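Putative type VI secretion protein (Escherichia coli, PDB 6SK0) forms the trimeric spike at the tip of the type VI secretion system, which probably punctures target membranes and carries a phospholipase effector. Local coordinates at residues I560-D565 with M626-P631. Residues are numbered along the deposited sequence; the frame is centred on the assembly and turned at random.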
loop_
_atom_site.group_PDB
_atom_site.type_symbol
_atom_site.label_atom_id
_atom_site.label_comp_id
_atom_site.label_asym_id
_atom_site.label_seq_id
_atom_site.Cartn_x
_atom_site.Cartn_y
_atom_site.Cartn_z
ATOM N N ILE A 560 11.234 15.755 -6.096
ATOM C CA ILE A 560 10.844 16.227 -4.781
ATOM C C ILE A 560 11.472 15.303 -3.755
ATOM O O ILE A 560 11.254 14.087 -3.790
ATOM C CB ILE A 560 9.317 16.265 -4.617
ATOM C CG1 ILE A 560 8.659 17.001 -5.788
ATOM C CG2 ILE A 560 8.941 16.856 -3.274
ATOM C CD1 ILE A 560 8.457 18.451 -5.575
ATOM N N PHE A 561 12.248 15.871 -2.857
ATOM C CA PHE A 561 12.775 15.158 -1.705
ATOM C C PHE A 561 12.134 15.750 -0.458
ATOM O O PHE A 561 12.393 16.903 -0.106
ATOM C CB PHE A 561 14.295 15.250 -1.646
ATOM C CG PHE A 561 14.903 14.434 -0.553
ATOM C CD1 PHE A 561 14.360 13.216 -0.199
ATOM C CD2 PHE A 561 16.018 14.883 0.125
ATOM C CE1 PHE A 561 14.919 12.461 0.802
ATOM C CE2 PHE A 561 16.582 14.132 1.131
ATOM C CZ PHE A 561 16.033 12.919 1.467
ATOM N N ILE A 562 11.284 14.974 0.194
ATOM C CA ILE A 562 10.674 15.359 1.457
ATOM C C ILE A 562 11.219 14.427 2.518
ATOM O O ILE A 562 11.043 13.206 2.439
ATOM C CB ILE A 562 9.143 15.311 1.399
ATOM C CG1 ILE A 562 8.638 16.268 0.324
ATOM C CG2 ILE A 562 8.553 15.639 2.759
ATOM C CD1 ILE A 562 7.173 16.195 0.091
ATOM N N SER A 563 11.881 14.999 3.504
ATOM C CA SER A 563 12.722 14.224 4.390
ATOM C C SER A 563 12.625 14.762 5.803
ATOM O O SER A 563 12.730 15.969 6.023
ATOM C CB SER A 563 14.170 14.254 3.901
ATOM O OG SER A 563 15.070 13.906 4.921
ATOM N N ALA A 564 12.424 13.861 6.754
ATOM C CA ALA A 564 12.561 14.179 8.164
ATOM C C ALA A 564 13.957 13.867 8.685
ATOM O O ALA A 564 14.120 13.564 9.866
ATOM C CB ALA A 564 11.501 13.444 8.982
ATOM N N ASP A 565 14.967 13.935 7.826
ATOM C CA ASP A 565 16.338 13.625 8.208
ATOM C C ASP A 565 17.064 14.898 8.607
ATOM O O ASP A 565 17.246 15.801 7.790
ATOM C CB ASP A 565 17.074 12.935 7.068
ATOM C CG ASP A 565 16.467 11.617 6.723
ATOM O OD1 ASP A 565 15.813 11.521 5.665
ATOM O OD2 ASP A 565 16.628 10.682 7.529
ATOM N N MET A 626 9.745 11.255 -6.690
ATOM C CA MET A 626 9.416 11.809 -5.394
ATOM C C MET A 626 9.871 10.830 -4.336
ATOM O O MET A 626 9.511 9.651 -4.374
ATOM C CB MET A 626 7.929 12.086 -5.269
ATOM C CG MET A 626 7.598 13.091 -4.203
ATOM S SD MET A 626 5.841 13.412 -4.144
ATOM C CE MET A 626 5.374 12.004 -3.182
ATOM N N LEU A 627 10.673 11.314 -3.411
ATOM C CA LEU A 627 11.210 10.502 -2.337
ATOM C C LEU A 627 10.731 11.091 -1.022
ATOM O O LEU A 627 11.080 12.221 -0.675
ATOM C CB LEU A 627 12.731 10.445 -2.408
ATOM C CG LEU A 627 13.429 9.590 -1.360
ATOM C CD1 LEU A 627 12.878 8.176 -1.354
ATOM C CD2 LEU A 627 14.912 9.595 -1.632
ATOM N N LEU A 628 9.912 10.333 -0.314
ATOM C CA LEU A 628 9.470 10.674 1.025
ATOM C C LEU A 628 10.186 9.754 1.993
ATOM O O LEU A 628 10.051 8.530 1.910
ATOM C CB LEU A 628 7.959 10.533 1.165
ATOM C CG LEU A 628 7.098 11.126 0.053
ATOM C CD1 LEU A 628 5.641 10.929 0.391
ATOM C CD2 LEU A 628 7.397 12.585 -0.140
ATOM N N HIS A 629 10.960 10.336 2.890
ATOM C CA HIS A 629 11.681 9.549 3.868
ATOM C C HIS A 629 11.584 10.205 5.230
ATOM O O HIS A 629 11.756 11.417 5.353
ATOM C CB HIS A 629 13.146 9.372 3.490
ATOM C CG HIS A 629 13.931 8.669 4.542
ATOM N ND1 HIS A 629 14.740 9.334 5.430
ATOM C CD2 HIS A 629 13.979 7.364 4.891
ATOM C CE1 HIS A 629 15.277 8.466 6.265
ATOM N NE2 HIS A 629 14.834 7.264 5.957
ATOM N N ALA A 630 11.309 9.397 6.244
ATOM C CA ALA A 630 11.343 9.849 7.604
ATOM C C ALA A 630 12.041 8.741 8.377
ATOM O O ALA A 630 11.759 7.560 8.146
ATOM C CB ALA A 630 9.958 10.131 8.184
ATOM N N PRO A 631 12.967 9.074 9.266
ATOM C CA PRO A 631 13.612 8.022 10.061
ATOM C C PRO A 631 12.672 7.333 11.034
ATOM O O PRO A 631 12.899 6.171 11.370
ATOM C CB PRO A 631 14.734 8.775 10.785
ATOM C CG PRO A 631 14.331 10.191 10.746
ATOM C CD PRO A 631 13.575 10.391 9.488
#
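I560 to S563 and M626 to H629 run side by side as parallel strands, their axes 4.8 Å apart and in register. Their ladder is regular: I560 O accepts from L627 N, I562 exchanges bonds with L627 and H629 on either side of L628, and A564 N, just past the first strand, bonds H629 O at 2.9 Å.

Packing is tight on the face bearing I560, I562, M626 and L628. Beta-branched isoleucines suit extended strands, and CD2 of L628 touches both CB and CD1 of I562, each at 3.6 Å. M626, flexible and unbranched, lays CG against I560 CB. On the other face F561, its CG anti to the backbone N (chi1 -175°), lies alongside L627 and brings CE1 to 3.8 Å from L627 CD2.

The looser part lies around D565 and P631, which are partly exposed. Here the D565 carboxylate meets the edge of the H629 ring, the two planes only 12° apart, and OD1 accepts from ND1 in a bond modelled so short that its exact length is doubtful. S563 OG accepts from D565 N, an ST turn, and donates to OD1, which helps to fix the carboxylate. The small A564 lets its CB touch A630 CB and P631 CD.

Between these segments the chain makes helices 578-600 and 608-618; L627 and H629 pack on the first, while F561 meets L575, M577 and L621 in loops. Strand 559-563 pairs in parallel with a strand of the second subunit and strand 626-629 with one of the third, where L628 meets its counterpart L628, consistent with the intertwined triple-stranded beta-helix of VgrG spikes.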